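Local coordinates for protein light Chain (Clostridium botulinum, PDB 6BVD) that serves as the zinc endopeptidase of a mosaic botulinum neurotoxin and probably cleaves the neuronal SNARE protein VAMP (synaptobrevin), as type F light chains do, at residues R99-S102 with G106-L109; K220-I225 with S385-V390; G392-A397 with Q403-G408. One frame throughout, in Å; residues are numbered along the deposited sequence.

Contact 1 (R99-S102 with G106-L109); sequences RINS and GQIL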
ATOM      1  N   ARG A  99      -0.526  -6.065   3.918  1.00 24.24           N
ATOM      2  CA  ARG A  99       0.567  -6.850   3.301  1.00 26.42           C
ATOM      3  C   ARG A  99       0.048  -8.271   2.996  1.00 21.58           C
ATOM      4  O   ARG A  99       0.174  -8.775   1.886  1.00 18.49           O
ATOM      5  CB  ARG A  99       1.791  -6.857   4.237  1.00 22.61           C
ATOM      6  CG  ARG A  99       2.946  -7.842   3.829  1.00 23.26           C
ATOM      7  CD  ARG A  99       4.290  -7.197   4.078  1.00 13.46           C
ATOM      8  NE  ARG A  99       5.419  -8.092   3.776  1.00 16.81           N
ATOM      9  CZ  ARG A  99       5.781  -8.484   2.556  1.00 21.72           C
ATOM     10  NH1 ARG A  99       5.105  -8.099   1.470  1.00 14.49           N
ATOM     11  NH2 ARG A  99       6.834  -9.296   2.416  1.00 20.55           N
ATOM     12  N   ILE A 100      -0.602  -8.893   3.982  1.00 17.44           N
ATOM     13  CA  ILE A 100      -1.144 -10.225   3.801  1.00 18.70           C
ATOM     14  C   ILE A 100      -2.145 -10.250   2.644  1.00 23.08           C
ATOM     15  O   ILE A 100      -2.174 -11.186   1.820  1.00 24.10           O
ATOM     16  CB  ILE A 100      -1.819 -10.739   5.099  1.00 14.94           C
ATOM     17  CG1 ILE A 100      -0.779 -10.898   6.227  1.00 16.25           C
ATOM     18  CG2 ILE A 100      -2.471 -12.041   4.807  1.00 16.50           C
ATOM     19  CD1 ILE A 100      -1.376 -11.143   7.639  1.00 12.52           C
ATOM     20  N   ASN A 101      -2.939  -9.189   2.542  1.00 24.36           N
ATOM     21  CA  ASN A 101      -3.956  -9.126   1.499  1.00 28.24           C
ATOM     22  C   ASN A 101      -3.372  -8.701   0.143  1.00 23.55           C
ATOM     23  O   ASN A 101      -4.129  -8.505  -0.788  1.00 22.79           O
ATOM     24  CB  ASN A 101      -5.098  -8.148   1.913  1.00 22.91           C
ATOM     25  CG  ASN A 101      -6.474  -8.619   1.460  1.00 21.86           C
ATOM     26  OD1 ASN A 101      -6.727  -9.817   1.333  1.00 20.18           O
ATOM     27  ND2 ASN A 101      -7.392  -7.661   1.222  1.00 21.53           N
ATOM     28  N   SER A 102      -2.045  -8.554   0.024  1.00 21.83           N
ATOM     29  CA  SER A 102      -1.471  -8.047  -1.251  1.00 28.58           C
ATOM     30  C   SER A 102      -1.130  -9.156  -2.233  1.00 32.07           C
ATOM     31  O   SER A 102      -0.816  -8.884  -3.404  1.00 30.36           O
ATOM     32  CB  SER A 102      -0.210  -7.176  -1.025  1.00 16.91           C
ATOM     33  OG  SER A 102       0.907  -7.986  -0.624  1.00 22.01           O
ATOM     34  N   GLY A 106      -2.155 -15.099   0.435  1.00 25.38           N
ATOM     35  CA  GLY A 106      -2.575 -14.471   1.684  1.00 21.34           C
ATOM     36  C   GLY A 106      -4.027 -14.003   1.663  1.00 26.36           C
ATOM     37  O   GLY A 106      -4.669 -13.863   2.725  1.00 16.62           O
ATOM     38  N   GLN A 107      -4.520 -13.686   0.469  1.00 24.52           N
ATOM     39  CA  GLN A 107      -5.927 -13.306   0.310  1.00 25.52           C
ATOM     40  C   GLN A 107      -6.821 -14.485   0.645  1.00 24.27           C
ATOM     41  O   GLN A 107      -7.852 -14.345   1.321  1.00 25.40           O
ATOM     42  CB  GLN A 107      -6.191 -12.813  -1.125  1.00 26.51           C
ATOM     43  CG  GLN A 107      -5.566 -11.469  -1.425  1.00 22.92           C
ATOM     44  CD  GLN A 107      -5.523 -11.140  -2.921  1.00 29.37           C
ATOM     45  OE1 GLN A 107      -6.065 -11.868  -3.752  1.00 27.25           O
ATOM     46  NE2 GLN A 107      -4.872 -10.041  -3.255  1.00 23.56           N
ATOM     47  N   ILE A 108      -6.405 -15.666   0.202  1.00 24.36           N
ATOM     48  CA  ILE A 108      -7.156 -16.886   0.433  1.00 22.11           C
ATOM     49  C   ILE A 108      -7.157 -17.186   1.954  1.00 28.63           C
ATOM     50  O   ILE A 108      -8.197 -17.558   2.526  1.00 26.87           O
ATOM     51  CB  ILE A 108      -6.563 -18.092  -0.359  1.00 36.87           C
ATOM     52  CG1 ILE A 108      -6.509 -17.825  -1.863  1.00 38.68           C
ATOM     53  CG2 ILE A 108      -7.396 -19.326  -0.132  1.00 29.95           C
ATOM     54  CD1 ILE A 108      -7.835 -17.632  -2.488  1.00 38.53           C
ATOM     55  N   LEU A 109      -6.007 -17.021   2.615  1.00 23.23           N
ATOM     56  CA  LEU A 109      -5.957 -17.174   4.093  1.00 22.48           C
ATOM     57  C   LEU A 109      -6.963 -16.241   4.831  1.00 23.00           C
ATOM     58  O   LEU A 109      -7.730 -16.684   5.702  1.00 22.45           O
ATOM     59  CB  LEU A 109      -4.555 -16.881   4.606  1.00 19.85           C
ATOM     60  CG  LEU A 109      -4.404 -16.869   6.137  1.00 21.58           C
ATOM     61  CD1 LEU A 109      -4.787 -18.221   6.737  1.00 29.49           C
ATOM     62  CD2 LEU A 109      -2.955 -16.560   6.475  1.00 21.04           C
TER
HETATM   63  O   HOH W   1      -8.700 -11.519   1.217  1.00 25.34           O
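Almost in the plane of the Gln107 amide lies Asn101 O, to which Gln107 NE2 donates at 3.0 Å. The bond is nearly straight at the hydrogen but reaches the carbonyl from above, 44° out of its plane. The two side chains cross at about a right angle and their amide planes stand 72° apart, so the amides do not stack. The contact between them is made instead by Asn101 OD1, which rests 3.4 Å from the aliphatic Gln107 CG. Gln107 gets there because CG stands beside its backbone N (chi1 -71°) and the chain beyond is extended. A water bridges the same pair, donating to Asn101 OD1 at 2.6 Å and to Gln107 O at 3.0 Å, while Asn101 ND2 is taken by Val5 O. The backbones also close in, with Gly106 CA making a CH...O contact of 3.3 Å to Ile100 O and Ile100 CG2 lying 3.5 Å from Gly106 O. Helix 83-100 ends at Ile100, and Asn101 turns the chain out of it. The contact thus packs that helix end against the first turns of helix 104-115, and Ile100 and Leu109 both reach on to Met227 of helix 222-237.

Contact 2 (K220-I225 with S385-V390); sequences KDPALI and SIYTEV. With CA (calcium ion), chain C.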
ATOM      1  N   LYS A 220      13.005 -11.602  10.911  1.00 23.92           N
ATOM      2  CA  LYS A 220      11.762 -12.174  10.442  1.00 20.44           C
ATOM      3  C   LYS A 220      10.801 -11.052  10.037  1.00 23.17           C
ATOM      4  O   LYS A 220      10.773 -10.008  10.680  1.00 21.28           O
ATOM      5  CB  LYS A 220      11.145 -13.077  11.541  1.00 21.16           C
ATOM      6  CG  LYS A 220      12.026 -14.332  11.808  1.00 15.74           C
ATOM      7  CD  LYS A 220      11.677 -14.998  13.133  1.00 18.25           C
ATOM      8  CE  LYS A 220      12.661 -16.160  13.331  1.00 23.21           C
ATOM      9  NZ  LYS A 220      12.626 -16.701  14.704  1.00 30.50           N
ATOM     10  N   ASP A 221      10.049 -11.279   8.962  1.00 19.92           N
ATOM     11  CA  ASP A 221       9.022 -10.335   8.476  1.00 17.56           C
ATOM     12  C   ASP A 221       7.776 -10.467   9.376  1.00 18.41           C
ATOM     13  O   ASP A 221       7.201 -11.521   9.434  1.00 23.27           O
ATOM     14  CB  ASP A 221       8.686 -10.635   7.019  1.00 19.07           C
ATOM     15  CG  ASP A 221       7.725  -9.611   6.395  1.00 29.06           C
ATOM     16  OD1 ASP A 221       6.752  -9.225   7.087  1.00 23.69           O
ATOM     17  OD2 ASP A 221       7.945  -9.204   5.232  1.00 21.86           O
ATOM     18  N   PRO A 222       7.381  -9.392  10.082  1.00 25.10           N
ATOM     19  CA  PRO A 222       6.191  -9.481  10.960  1.00 22.53           C
ATOM     20  C   PRO A 222       4.925  -9.959  10.261  1.00 20.81           C
ATOM     21  O   PRO A 222       4.101 -10.557  10.943  1.00 20.16           O
ATOM     22  CB  PRO A 222       6.014  -8.035  11.461  1.00 22.10           C
ATOM     23  CG  PRO A 222       7.384  -7.479  11.475  1.00 25.84           C
ATOM     24  CD  PRO A 222       8.056  -8.087  10.212  1.00 22.18           C
ATOM     25  N   ALA A 223       4.774  -9.752   8.946  1.00 17.97           N
ATOM     26  CA  ALA A 223       3.571 -10.232   8.267  1.00 17.88           C
ATOM     27  C   ALA A 223       3.523 -11.779   8.228  1.00 19.30           C
ATOM     28  O   ALA A 223       2.450 -12.397   8.334  1.00 17.39           O
ATOM     29  CB  ALA A 223       3.470  -9.647   6.846  1.00 19.89           C
ATOM     30  N   LEU A 224       4.690 -12.404   8.105  1.00 17.58           N
ATOM     31  CA  LEU A 224       4.774 -13.852   8.094  1.00 25.76           C
ATOM     32  C   LEU A 224       4.548 -14.371   9.519  1.00 20.83           C
ATOM     33  O   LEU A 224       3.873 -15.398   9.697  1.00 19.77           O
ATOM     34  CB  LEU A 224       6.150 -14.340   7.530  1.00 17.81           C
ATOM     35  CG  LEU A 224       6.219 -15.859   7.384  1.00 17.96           C
ATOM     36  CD1 LEU A 224       5.114 -16.335   6.405  1.00 27.11           C
ATOM     37  CD2 LEU A 224       7.616 -16.351   6.907  1.00 27.44           C
ATOM     38  N   ILE A 225       5.068 -13.640  10.518  1.00 16.08           N
ATOM     39  CA  ILE A 225       4.837 -13.986  11.918  1.00 22.64           C
ATOM     40  C   ILE A 225       3.318 -13.926  12.224  1.00 23.11           C
ATOM     41  O   ILE A 225       2.804 -14.818  12.877  1.00 25.13           O
ATOM     42  CB  ILE A 225       5.609 -13.071  12.920  1.00 27.67           C
ATOM     43  CG1 ILE A 225       7.139 -13.158  12.678  1.00 20.84           C
ATOM     44  CG2 ILE A 225       5.301 -13.486  14.357  1.00 26.49           C
ATOM     45  CD1 ILE A 225       7.712 -14.593  12.794  1.00 22.98           C
ATOM     46  N   SER A 385      10.052   3.579   3.242  1.00 25.97           N
ATOM     47  CA  SER A 385      11.434   3.385   2.756  1.00 33.99           C
ATOM     48  C   SER A 385      12.172   2.234   3.473  1.00 31.46           C
ATOM     49  O   SER A 385      13.287   1.854   3.056  1.00 30.48           O
ATOM     50  CB  SER A 385      12.261   4.672   2.905  1.00 28.81           C
ATOM     51  OG  SER A 385      12.481   5.013   4.254  1.00 27.98           O
ATOM     52  N   ILE A 386      11.565   1.680   4.531  1.00 21.75           N
ATOM     53  CA  ILE A 386      12.157   0.574   5.321  1.00 21.09           C
ATOM     54  C   ILE A 386      11.380  -0.727   5.122  1.00 29.79           C
ATOM     55  O   ILE A 386      11.940  -1.801   4.926  1.00 21.44           O
ATOM     56  CB  ILE A 386      12.169   0.921   6.852  1.00 30.82           C
ATOM     57  CG1 ILE A 386      12.974   2.195   7.114  1.00 24.20           C
ATOM     58  CG2 ILE A 386      12.616  -0.279   7.707  1.00 26.34           C
ATOM     59  CD1 ILE A 386      14.417   2.078   6.739  1.00 32.95           C
ATOM     60  N   TYR A 387      10.057  -0.612   5.192  1.00 20.53           N
ATOM     61  CA  TYR A 387       9.188  -1.750   5.133  1.00 24.34           C
ATOM     62  C   TYR A 387       7.925  -1.370   4.356  1.00 20.92           C
ATOM     63  O   TYR A 387       7.292  -0.379   4.694  1.00 21.46           O
ATOM     64  CB  TYR A 387       8.838  -2.187   6.564  1.00 24.14           C
ATOM     65  CG  TYR A 387       7.996  -3.416   6.663  1.00 25.79           C
ATOM     66  CD1 TYR A 387       8.583  -4.668   6.684  1.00 26.47           C
ATOM     67  CD2 TYR A 387       6.603  -3.340   6.817  1.00 25.81           C
ATOM     68  CE1 TYR A 387       7.832  -5.810   6.791  1.00 17.15           C
ATOM     69  CE2 TYR A 387       5.837  -4.498   6.938  1.00 18.54           C
ATOM     70  CZ  TYR A 387       6.456  -5.730   6.944  1.00 18.57           C
ATOM     71  OH  TYR A 387       5.719  -6.907   7.093  1.00 21.43           O
ATOM     72  N   THR A 388       7.555  -2.123   3.329  1.00 24.01           N
ATOM     73  CA  THR A 388       6.331  -1.788   2.572  1.00 20.08           C
ATOM     74  C   THR A 388       5.269  -2.865   2.605  1.00 20.16           C
ATOM     75  O   THR A 388       5.569  -4.065   2.810  1.00 17.33           O
ATOM     76  CB  THR A 388       6.616  -1.520   1.079  1.00 25.17           C
ATOM     77  OG1 THR A 388       7.133  -2.709   0.443  1.00 27.20           O
ATOM     78  CG2 THR A 388       7.564  -0.341   0.923  1.00 22.68           C
ATOM     79  N   GLU A 389       4.006  -2.473   2.383  1.00 16.22           N
ATOM     80  CA  GLU A 389       2.949  -3.499   2.206  1.00 20.52           C
ATOM     81  C   GLU A 389       3.286  -4.552   1.141  1.00 20.39           C
ATOM     82  O   GLU A 389       3.103  -5.739   1.359  1.00 26.79           O
ATOM     83  CB  GLU A 389       1.609  -2.835   1.773  1.00 24.41           C
ATOM     84  CG  GLU A 389       0.961  -1.932   2.853  1.00 23.73           C
ATOM     85  CD  GLU A 389       1.453  -0.489   2.870  1.00 28.11           C
ATOM     86  OE1 GLU A 389       2.368  -0.066   2.091  1.00 22.18           O
ATOM     87  OE2 GLU A 389       0.938   0.266   3.716  1.00 24.11           O
ATOM     88  N   VAL A 390       3.725  -4.108  -0.029  1.00 20.30           N
ATOM     89  CA  VAL A 390       3.881  -4.998  -1.190  1.00 24.00           C
ATOM     90  C   VAL A 390       5.139  -5.876  -1.075  1.00 21.48           C
ATOM     91  O   VAL A 390       5.125  -7.029  -1.538  1.00 26.94           O
ATOM     92  CB  VAL A 390       3.894  -4.183  -2.546  1.00 32.82           C
ATOM     93  CG1 VAL A 390       5.051  -3.180  -2.610  1.00 29.28           C
ATOM     94  CG2 VAL A 390       3.907  -5.096  -3.786  1.00 32.22           C
TER
HETATM   95 CA    CA C 501       2.622   2.314   2.869  1.00 21.31          CA
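Asp221 is the N-cap of helix 222-237, the helix that carries the zinc ligands His228 and His232, and Tyr387 reaches this cap from the loop after strand 373-377. Its hydroxyl OH donates to Asp221 OD1 at 2.5 Å, meeting the oxygen on its syn side and 27° out of the carboxylate plane. The same OD1 accepts the capping bond from Ala223 N at 2.8 Å, here nearly along the C-O axis, so two donors grip one oxygen from different directions. Seen from the tyrosine, the carboxylate sits at the ring edge, its plane turned 63° from that of the ring. With CG anti to the backbone N (chi1 -177°), Tyr387 sends its ring out from the loop toward the cap. Around the hydroxyl, Ala223 CB lies 3.6 Å from OH, and Pro222 CD comes obliquely to Tyr387 CE1 at 4.1 Å. Two residues on, Glu389 binds the calcium ion through OE1 at 2.5 Å and OE2 at 2.8 Å; Asp384 and the same two residues of the second subunit share that ion. Asp221 OD2 forms a salt bridge to Arg99. With both carboxylate oxygens engaged by donors, Asp221 is probably ionised, and its negative charge at the helix N terminus would interact favourably with the helix dipole.

Contact 3 (G392-A397 with Q403-G408); sequences GFNIGA and QGQNIG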
ATOM      1  N   GLY A 392       7.607  -5.838   1.933  1.00 21.34           N
ATOM      2  CA  GLY A 392       8.229  -5.950   3.233  1.00 15.25           C
ATOM      3  C   GLY A 392       9.564  -5.223   3.296  1.00 27.73           C
ATOM      4  O   GLY A 392       9.682  -4.052   2.912  1.00 21.36           O
ATOM      5  N   PHE A 393      10.584  -5.897   3.825  1.00 24.20           N
ATOM      6  CA  PHE A 393      11.897  -5.270   3.922  1.00 19.13           C
ATOM      7  C   PHE A 393      12.647  -5.300   2.600  1.00 23.10           C
ATOM      8  O   PHE A 393      13.620  -4.547   2.419  1.00 23.35           O
ATOM      9  CB  PHE A 393      12.786  -5.982   4.958  1.00 18.78           C
ATOM     10  CG  PHE A 393      12.282  -5.897   6.378  1.00 19.77           C
ATOM     11  CD1 PHE A 393      12.326  -4.697   7.073  1.00 19.15           C
ATOM     12  CD2 PHE A 393      11.846  -7.038   7.030  1.00 24.45           C
ATOM     13  CE1 PHE A 393      11.893  -4.648   8.415  1.00 18.81           C
ATOM     14  CE2 PHE A 393      11.426  -6.996   8.363  1.00 25.21           C
ATOM     15  CZ  PHE A 393      11.444  -5.791   9.042  1.00 22.30           C
ATOM     16  N   ASN A 394      12.237  -6.221   1.736  1.00 18.54           N
ATOM     17  CA  ASN A 394      12.983  -6.550   0.533  1.00 20.51           C
ATOM     18  C   ASN A 394      12.588  -5.647  -0.672  1.00 25.60           C
ATOM     19  O   ASN A 394      12.119  -6.120  -1.697  1.00 23.52           O
ATOM     20  CB  ASN A 394      12.800  -8.051   0.210  1.00 18.91           C
ATOM     21  CG  ASN A 394      13.423  -8.984   1.275  1.00 25.80           C
ATOM     22  OD1 ASN A 394      14.516  -8.721   1.793  1.00 26.54           O
ATOM     23  ND2 ASN A 394      12.696 -10.058   1.626  1.00 25.46           N
ATOM     24  N   ILE A 395      12.832  -4.352  -0.514  1.00 19.37           N
ATOM     25  CA  ILE A 395      12.500  -3.317  -1.487  1.00 22.91           C
ATOM     26  C   ILE A 395      13.564  -3.257  -2.597  1.00 26.29           C
ATOM     27  O   ILE A 395      14.758  -3.226  -2.304  1.00 23.44           O
ATOM     28  CB  ILE A 395      12.415  -1.942  -0.796  1.00 24.19           C
ATOM     29  CG1 ILE A 395      11.387  -1.967   0.343  1.00 29.53           C
ATOM     30  CG2 ILE A 395      12.075  -0.863  -1.785  1.00 30.86           C
ATOM     31  CD1 ILE A 395      11.525  -0.776   1.351  1.00 28.92           C
ATOM     32  N   GLY A 396      13.126  -3.272  -3.849  1.00 22.56           N
ATOM     33  CA  GLY A 396      14.055  -3.092  -4.986  1.00 23.42           C
ATOM     34  C   GLY A 396      15.113  -4.201  -4.992  1.00 27.57           C
ATOM     35  O   GLY A 396      14.795  -5.377  -4.808  1.00 23.64           O
ATOM     36  N   ALA A 397      16.371  -3.826  -5.186  1.00 31.60           N
ATOM     37  CA  ALA A 397      17.441  -4.816  -5.311  1.00 29.18           C
ATOM     38  C   ALA A 397      17.733  -5.505  -3.970  1.00 28.54           C
ATOM     39  O   ALA A 397      18.457  -6.491  -3.907  1.00 29.72           O
ATOM     40  CB  ALA A 397      18.711  -4.153  -5.891  1.00 22.94           C
ATOM     41  N   GLN A 403      18.543  -9.592   0.924  1.00 27.27           N
ATOM     42  CA  GLN A 403      19.461  -8.662   1.580  1.00 27.44           C
ATOM     43  C   GLN A 403      18.708  -7.689   2.501  1.00 34.18           C
ATOM     44  O   GLN A 403      19.239  -7.250   3.535  1.00 30.77           O
ATOM     45  CB  GLN A 403      20.272  -7.903   0.531  1.00 30.39           C
ATOM     46  CG  GLN A 403      21.497  -7.199   1.082  1.00 45.27           C
ATOM     47  CD  GLN A 403      22.533  -8.200   1.637  1.00 48.59           C
ATOM     48  OE1 GLN A 403      22.689  -9.306   1.113  1.00 49.93           O
ATOM     49  NE2 GLN A 403      23.187  -7.833   2.734  1.00 43.30           N
ATOM     50  N   GLY A 404      17.453  -7.393   2.152  1.00 29.27           N
ATOM     51  CA  GLY A 404      16.622  -6.535   2.980  1.00 22.28           C
ATOM     52  C   GLY A 404      16.403  -7.097   4.379  1.00 25.51           C
ATOM     53  O   GLY A 404      16.221  -6.331   5.314  1.00 29.14           O
ATOM     54  N   GLN A 405      16.429  -8.420   4.534  1.00 23.35           N
ATOM     55  CA  GLN A 405      16.276  -9.023   5.855  1.00 21.78           C
ATOM     56  C   GLN A 405      17.626  -9.296   6.530  1.00 27.13           C
ATOM     57  O   GLN A 405      17.689  -9.572   7.731  1.00 26.63           O
ATOM     58  CB  GLN A 405      15.484 -10.321   5.745  1.00 23.60           C
ATOM     59  CG  GLN A 405      14.042 -10.133   5.233  1.00 26.19           C
ATOM     60  CD  GLN A 405      13.352 -11.487   5.034  1.00 22.65           C
ATOM     61  OE1 GLN A 405      13.092 -11.904   3.912  1.00 24.20           O
ATOM     62  NE2 GLN A 405      13.076 -12.178   6.130  1.00 18.52           N
ATOM     63  N   ASN A 406      18.714  -9.182   5.765  1.00 27.64           N
ATOM     64  CA  ASN A 406      20.050  -9.483   6.315  1.00 27.34           C
ATOM     65  C   ASN A 406      20.525  -8.396   7.291  1.00 30.04           C
ATOM     66  O   ASN A 406      20.770  -7.264   6.878  1.00 34.73           O
ATOM     67  CB  ASN A 406      21.077  -9.626   5.177  1.00 21.89           C
ATOM     68  CG  ASN A 406      22.379 -10.278   5.660  1.00 32.85           C
ATOM     69  OD1 ASN A 406      22.850  -9.994   6.769  1.00 30.00           O
ATOM     70  ND2 ASN A 406      22.959 -11.140   4.835  1.00 28.94           N
ATOM     71  N   ILE A 407      20.695  -8.727   8.568  1.00 23.63           N
ATOM     72  CA  ILE A 407      21.022  -7.675   9.519  1.00 26.01           C
ATOM     73  C   ILE A 407      22.464  -7.750  10.034  1.00 28.40           C
ATOM     74  O   ILE A 407      22.881  -6.933  10.849  1.00 36.09           O
ATOM     75  CB  ILE A 407      20.034  -7.690  10.726  1.00 27.45           C
ATOM     76  CG1 ILE A 407      19.982  -9.072  11.363  1.00 28.88           C
ATOM     77  CG2 ILE A 407      18.634  -7.266  10.234  1.00 27.40           C
ATOM     78  CD1 ILE A 407      19.140  -9.150  12.671  1.00 31.19           C
ATOM     79  N   GLY A 408      23.232  -8.715   9.563  1.00 32.82           N
ATOM     80  CA  GLY A 408      24.616  -8.817  10.009  1.00 35.69           C
ATOM     81  C   GLY A 408      25.099 -10.250  10.113  1.00 39.28           C
ATOM     82  O   GLY A 408      24.342 -11.189   9.916  1.00 39.25           O
TER
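Asn394 and Gln405 come together obliquely, their amide planes 47° apart, and are joined by one bond: Asn394 ND2 donates to Gln405 OE1 at 3.0 Å. The acceptor lies close to the plane of the Asn394 amide, whereas the donor is tilted somewhat from the carbonyl plane of Gln405. Asn394 CG is anti to its carbonyl carbon (chi1 -66°), which carries the amide across to the other segment; there its OD1 also lies against the backbone, 3.3 Å from Gly404 CA. Gln405 extends fully beyond CG, and its amide has further partners: OE1 accepts from Lys363 N as well, and NE2 donates to Ile219 O. Three hydrogen bonds therefore fix the rotation of this buried group. Phe393 meets the same glutamine differently. The two side chains cross at about a right angle, with ring and amide planes only 25° apart, and the ring touches the aliphatic part of the glutamine obliquely, Phe393 CD2 to Gln405 CG at 4.2 Å. At the base of the ring, Phe393 CB packs against Gly404 O at 3.5 Å. The ring itself goes on to strand 215-219, where it touches Ile219. On the side of the second subunit, Ile395 O accepts from Asn11 of that subunit. An inverse gamma turn centred on Asn394 lies within the contact, with a weak bond from Ile395 N to Phe393 O, and an Asx turn follows beyond Gln405, where Asn406 OD1 accepts from Gly408 N at 3.1 Å. The Asx turn lies in the weakly bonded edge strand 406-408, antiparallel to 215-219 in the sheet.

From the N terminus, contact 1 closes the short turn between helices 83-100 and 104-115. Contact 2 then spans 159 residues, bringing the loop after strand 373-377 back to the start of helix 222-237, and contact 3 closes the five-residue connection ahead of strand 406-408. The three follow in series; none nests in or crosses another. They nevertheless touch in space. Arg99 of contact 1 reaches into contact 2, where NH1 probably donates to Glu389 O, and packs on Gly392 of contact 3. Tyr387 and Phe393 join contacts 2 and 3 through an edge-to-face ring pair. The helices are thus tied to the antiparallel sheet, and contacts 2 and 3 also face the second subunit.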